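Long-range contact in phosphohistidine phosphatase SixA (Escherichia coli, PDB 1UJC), which removes the phosphoryl group from the phosphohistidine of the HPt domain of the ArcB sensor in a multistep His-Asp phosphorelay: residues 3-15 with 23-35. Numbering follows the deposited sequence.
Sequences VFIMRHGDAALDA and LTTNGCDESRLMA. With WO4 (tungstate(VI)ion), chain C.
Asp10 meets Thr24 at the start of helix 25-40, just past the Arg-His-Gly sequence of the histidine phosphatase fold. Arg7 ends strand 2-7, and His8 and Gly9 follow in the loop. The tight part is largely backbone, with the Leu23 and Thr24 side chains pressed against it. Thr24 N donates an almost straight bond to Asp10 O (2.9 Å, 176°). Gly27 CA also points a C-H at this oxygen, and its CA lies 3.9 Å from Asp10 CA. Gly9 CA is 3.8 Å from Ser31 OG. Thr24 CG2 touches Ala12 N at 3.3 Å. Leu23 CD1 packs against Gly9 O, which also takes the N-H of His8 ND1 in the plane of the imidazole. This bond helps fix the rotation of the ring, whose NE2 binds the tungsten of tungstate, while Arg7 NE donates to tungstate O1. Arg55, His108 and Leu109 complete the pocket. Met6 extends toward the helix, and its CE makes a buried apolar contact with Met34 CB at 4.0 Å.

The partly exposed side is looser. There a water links Asp10 N to Glu30 OE1, and Asn26 ND2 merely lies near Asp10 CB. The Thr24 hydroxyl belongs again to the tight part. With chi1 at 68°, Thr24 OG1 is placed to cap the helix by accepting from Gly27 N. The same hydroxyl donates to the anti lone pair of Asp10 OD2, with OG1 and OD2 2.7 Å apart.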
loop_
_atom_site.group_PDB
_atom_site.type_symbol
_atom_site.label_atom_id
_atom_site.label_comp_id
_atom_site.label_asym_id
_atom_site.label_seq_id
_atom_site.Cartn_x
_atom_site.Cartn_y
_atom_site.Cartn_z
ATOM N N VAL A 3 -8.845 1.209 -3.904
ATOM C CA VAL A 3 -7.600 0.543 -3.570
ATOM C C VAL A 3 -6.575 1.596 -3.200
ATOM O O VAL A 3 -6.351 2.538 -3.955
ATOM C CB VAL A 3 -7.066 -0.287 -4.755
ATOM C CG1 VAL A 3 -5.779 -0.989 -4.356
ATOM C CG2 VAL A 3 -8.114 -1.301 -5.189
ATOM N N PHE A 4 -5.976 1.453 -2.026
ATOM C CA PHE A 4 -4.961 2.396 -1.583
ATOM C C PHE A 4 -3.622 1.683 -1.539
ATOM O O PHE A 4 -3.384 0.838 -0.679
ATOM C CB PHE A 4 -5.303 2.955 -0.203
ATOM C CG PHE A 4 -6.610 3.692 -0.160
ATOM C CD1 PHE A 4 -7.782 3.037 0.192
ATOM C CD2 PHE A 4 -6.668 5.042 -0.490
ATOM C CE1 PHE A 4 -8.996 3.714 0.216
ATOM C CE2 PHE A 4 -7.882 5.731 -0.468
ATOM C CZ PHE A 4 -9.046 5.065 -0.115
ATOM N N ILE A 5 -2.752 2.036 -2.478
ATOM C CA ILE A 5 -1.435 1.428 -2.584
ATOM C C ILE A 5 -0.408 2.269 -1.848
ATOM O O ILE A 5 -0.225 3.452 -2.146
ATOM C CB ILE A 5 -1.037 1.289 -4.062
ATOM C CG1 ILE A 5 -2.123 0.498 -4.804
ATOM C CG2 ILE A 5 0.318 0.605 -4.179
ATOM C CD1 ILE A 5 -1.937 0.410 -6.292
ATOM N N MET A 6 0.273 1.654 -0.889
ATOM C CA MET A 6 1.257 2.370 -0.096
ATOM C C MET A 6 2.647 1.746 -0.083
ATOM O O MET A 6 2.801 0.529 -0.010
ATOM C CB MET A 6 0.735 2.507 1.339
ATOM C CG MET A 6 1.672 3.190 2.317
ATOM S SD MET A 6 0.872 3.380 3.928
ATOM C CE MET A 6 1.776 4.810 4.607
ATOM N N ARG A 7 3.660 2.598 -0.170
ATOM C CA ARG A 7 5.042 2.140 -0.120
ATOM C C ARG A 7 5.436 2.173 1.353
ATOM O O ARG A 7 5.128 3.128 2.062
ATOM C CB ARG A 7 5.959 3.077 -0.913
ATOM C CG ARG A 7 7.423 2.686 -0.845
ATOM C CD ARG A 7 8.290 3.677 -1.598
ATOM N NE ARG A 7 9.695 3.292 -1.562
ATOM C CZ ARG A 7 10.698 4.092 -1.907
ATOM N NH1 ARG A 7 10.454 5.331 -2.315
ATOM N NH2 ARG A 7 11.948 3.655 -1.837
ATOM N N HIS A 8 6.101 1.121 1.812
ATOM C CA HIS A 8 6.529 1.043 3.198
ATOM C C HIS A 8 7.297 2.318 3.558
ATOM O O HIS A 8 7.801 3.015 2.677
ATOM C CB HIS A 8 7.426 -0.177 3.386
ATOM C CG HIS A 8 8.752 -0.048 2.709
ATOM N ND1 HIS A 8 9.746 0.778 3.185
ATOM C CD2 HIS A 8 9.231 -0.596 1.568
ATOM C CE1 HIS A 8 10.780 0.735 2.365
ATOM N NE2 HIS A 8 10.492 -0.092 1.375
ATOM N N GLY A 9 7.381 2.613 4.852
ATOM C CA GLY A 9 8.077 3.807 5.300
ATOM C C GLY A 9 9.590 3.679 5.289
ATOM O O GLY A 9 10.130 2.593 5.085
ATOM N N ASP A 10 10.269 4.804 5.499
ATOM C CA ASP A 10 11.724 4.866 5.529
ATOM C C ASP A 10 12.268 3.741 6.416
ATOM O O ASP A 10 11.810 3.550 7.544
ATOM C CB ASP A 10 12.161 6.231 6.067
ATOM C CG ASP A 10 13.657 6.445 5.975
ATOM O OD1 ASP A 10 14.197 6.518 4.852
ATOM O OD2 ASP A 10 14.296 6.541 7.035
ATOM N N ALA A 11 13.250 3.003 5.908
ATOM C CA ALA A 11 13.805 1.880 6.652
ATOM C C ALA A 11 15.321 1.898 6.798
ATOM O O ALA A 11 16.034 2.408 5.936
ATOM C CB ALA A 11 13.373 0.577 5.993
ATOM N N ALA A 12 15.804 1.320 7.893
ATOM C CA ALA A 12 17.234 1.249 8.153
ATOM C C ALA A 12 17.920 0.576 6.972
ATOM O O ALA A 12 17.410 -0.401 6.416
ATOM C CB ALA A 12 17.492 0.466 9.427
ATOM N N LEU A 13 19.079 1.101 6.590
ATOM C CA LEU A 13 19.825 0.550 5.468
ATOM C C LEU A 13 20.485 -0.786 5.776
ATOM O O LEU A 13 20.592 -1.653 4.901
ATOM C CB LEU A 13 20.892 1.544 5.007
ATOM C CG LEU A 13 20.391 2.658 4.086
ATOM C CD1 LEU A 13 21.503 3.654 3.820
ATOM C CD2 LEU A 13 19.893 2.040 2.781
ATOM N N ASP A 14 20.920 -0.961 7.018
ATOM C CA ASP A 14 21.589 -2.198 7.390
ATOM C C ASP A 14 20.797 -3.072 8.356
ATOM O O ASP A 14 20.166 -2.583 9.292
ATOM C CB ASP A 14 22.954 -1.888 8.001
ATOM C CG ASP A 14 23.941 -3.030 7.823
ATOM O OD1 ASP A 14 24.820 -3.203 8.693
ATOM O OD2 ASP A 14 23.846 -3.749 6.802
ATOM N N ALA A 15 20.852 -4.375 8.105
ATOM C CA ALA A 15 20.193 -5.383 8.922
ATOM C C ALA A 15 20.838 -6.719 8.561
ATOM O O ALA A 15 21.617 -6.796 7.611
ATOM C CB ALA A 15 18.695 -5.418 8.624
ATOM N N LEU A 23 11.878 -0.488 10.321
ATOM C CA LEU A 23 11.523 0.870 9.937
ATOM C C LEU A 23 12.346 1.833 10.791
ATOM O O LEU A 23 12.749 1.492 11.898
ATOM C CB LEU A 23 10.027 1.087 10.186
ATOM C CG LEU A 23 9.140 1.690 9.090
ATOM C CD1 LEU A 23 9.526 1.145 7.714
ATOM C CD2 LEU A 23 7.684 1.372 9.413
ATOM N N THR A 24 12.627 3.022 10.272
ATOM C CA THR A 24 13.369 4.011 11.049
ATOM C C THR A 24 12.336 4.835 11.817
ATOM O O THR A 24 11.137 4.759 11.543
ATOM C CB THR A 24 14.144 4.990 10.155
ATOM O OG1 THR A 24 13.209 5.818 9.451
ATOM C CG2 THR A 24 15.019 4.240 9.152
ATOM N N THR A 25 12.810 5.628 12.770
ATOM C CA THR A 25 11.939 6.484 13.558
ATOM C C THR A 25 11.144 7.397 12.629
ATOM O O THR A 25 9.934 7.549 12.787
ATOM C CB THR A 25 12.770 7.336 14.532
ATOM O OG1 THR A 25 13.387 6.471 15.493
ATOM C CG2 THR A 25 11.901 8.349 15.243
ATOM N N ASN A 26 11.832 7.996 11.663
ATOM C CA ASN A 26 11.197 8.887 10.693
ATOM C C ASN A 26 10.190 8.088 9.873
ATOM O O ASN A 26 9.081 8.554 9.617
ATOM C CB ASN A 26 12.258 9.510 9.774
ATOM C CG ASN A 26 11.653 10.263 8.599
ATOM O OD1 ASN A 26 11.018 11.312 8.765
ATOM N ND2 ASN A 26 11.846 9.724 7.398
ATOM N N GLY A 27 10.583 6.881 9.470
ATOM C CA GLY A 27 9.695 6.032 8.697
ATOM C C GLY A 27 8.413 5.773 9.462
ATOM O O GLY A 27 7.334 5.689 8.873
ATOM N N CYS A 28 8.533 5.629 10.780
ATOM C CA CYS A 28 7.375 5.412 11.634
ATOM C C CYS A 28 6.575 6.708 11.687
ATOM O O CYS A 28 5.362 6.710 11.471
ATOM C CB CYS A 28 7.808 5.024 13.055
ATOM S SG CYS A 28 8.440 3.337 13.234
ATOM N N ASP A 29 7.265 7.809 11.964
ATOM C CA ASP A 29 6.614 9.110 12.056
ATOM C C ASP A 29 5.807 9.440 10.807
ATOM O O ASP A 29 4.630 9.792 10.897
ATOM C CB ASP A 29 7.643 10.218 12.296
ATOM C CG ASP A 29 8.432 10.025 13.583
ATOM O OD1 ASP A 29 7.836 9.650 14.615
ATOM O OD2 ASP A 29 9.655 10.268 13.561
ATOM N N GLU A 30 6.436 9.322 9.640
ATOM C CA GLU A 30 5.754 9.630 8.391
ATOM C C GLU A 30 4.627 8.663 8.083
ATOM O O GLU A 30 3.625 9.048 7.478
ATOM C CB GLU A 30 6.738 9.636 7.226
ATOM C CG GLU A 30 7.861 10.627 7.386
ATOM C CD GLU A 30 8.617 10.831 6.099
ATOM O OE1 GLU A 30 8.925 9.820 5.430
ATOM O OE2 GLU A 30 8.904 11.999 5.761
ATOM N N SER A 31 4.782 7.408 8.484
ATOM C CA SER A 31 3.728 6.440 8.231
ATOM C C SER A 31 2.490 6.796 9.049
ATOM O O SER A 31 1.363 6.629 8.581
ATOM C CB SER A 31 4.209 5.024 8.553
ATOM O OG SER A 31 5.012 4.529 7.492
ATOM N N ARG A 32 2.703 7.292 10.268
ATOM C CA ARG A 32 1.594 7.695 11.129
ATOM C C ARG A 32 0.969 8.962 10.553
ATOM O O ARG A 32 -0.244 9.167 10.632
ATOM C CB ARG A 32 2.073 7.967 12.563
ATOM C CG ARG A 32 2.181 6.728 13.452
ATOM C CD ARG A 32 2.160 7.112 14.941
ATOM N NE ARG A 32 1.824 5.973 15.798
ATOM C CZ ARG A 32 2.716 5.150 16.344
ATOM N NH1 ARG A 32 4.008 5.337 16.135
ATOM N NH2 ARG A 32 2.316 4.129 17.091
ATOM N N LEU A 33 1.815 9.804 9.966
ATOM C CA LEU A 33 1.374 11.056 9.361
ATOM C C LEU A 33 0.376 10.767 8.237
ATOM O O LEU A 33 -0.699 11.372 8.172
ATOM C CB LEU A 33 2.587 11.809 8.806
ATOM C CG LEU A 33 2.416 13.266 8.371
ATOM C CD1 LEU A 33 1.876 14.093 9.534
ATOM C CD2 LEU A 33 3.768 13.819 7.920
ATOM N N MET A 34 0.739 9.840 7.354
ATOM C CA MET A 34 -0.123 9.463 6.236
ATOM C C MET A 34 -1.387 8.759 6.734
ATOM O O MET A 34 -2.469 8.932 6.169
ATOM C CB MET A 34 0.628 8.540 5.278
ATOM C CG MET A 34 1.777 9.203 4.528
ATOM S SD MET A 34 1.226 10.513 3.411
ATOM C CE MET A 34 0.258 9.576 2.265
ATOM N N ALA A 35 -1.243 7.967 7.790
ATOM C CA ALA A 35 -2.373 7.248 8.368
ATOM C C ALA A 35 -3.421 8.237 8.868
ATOM O O ALA A 35 -4.611 8.091 8.591
ATOM C CB ALA A 35 -1.901 6.365 9.513
HETATM W W WO4 C . 11.888 -0.375 -0.657
HETATM O O1 WO4 C . 10.468 0.300 -1.383
HETATM O O2 WO4 C . 11.517 -1.917 0.043
HETATM O O3 WO4 C . 12.613 0.735 0.452
HETATM O O4 WO4 C . 13.055 -0.665 -1.902
HETATM O O HOH W 1 8.578 7.337 5.340
#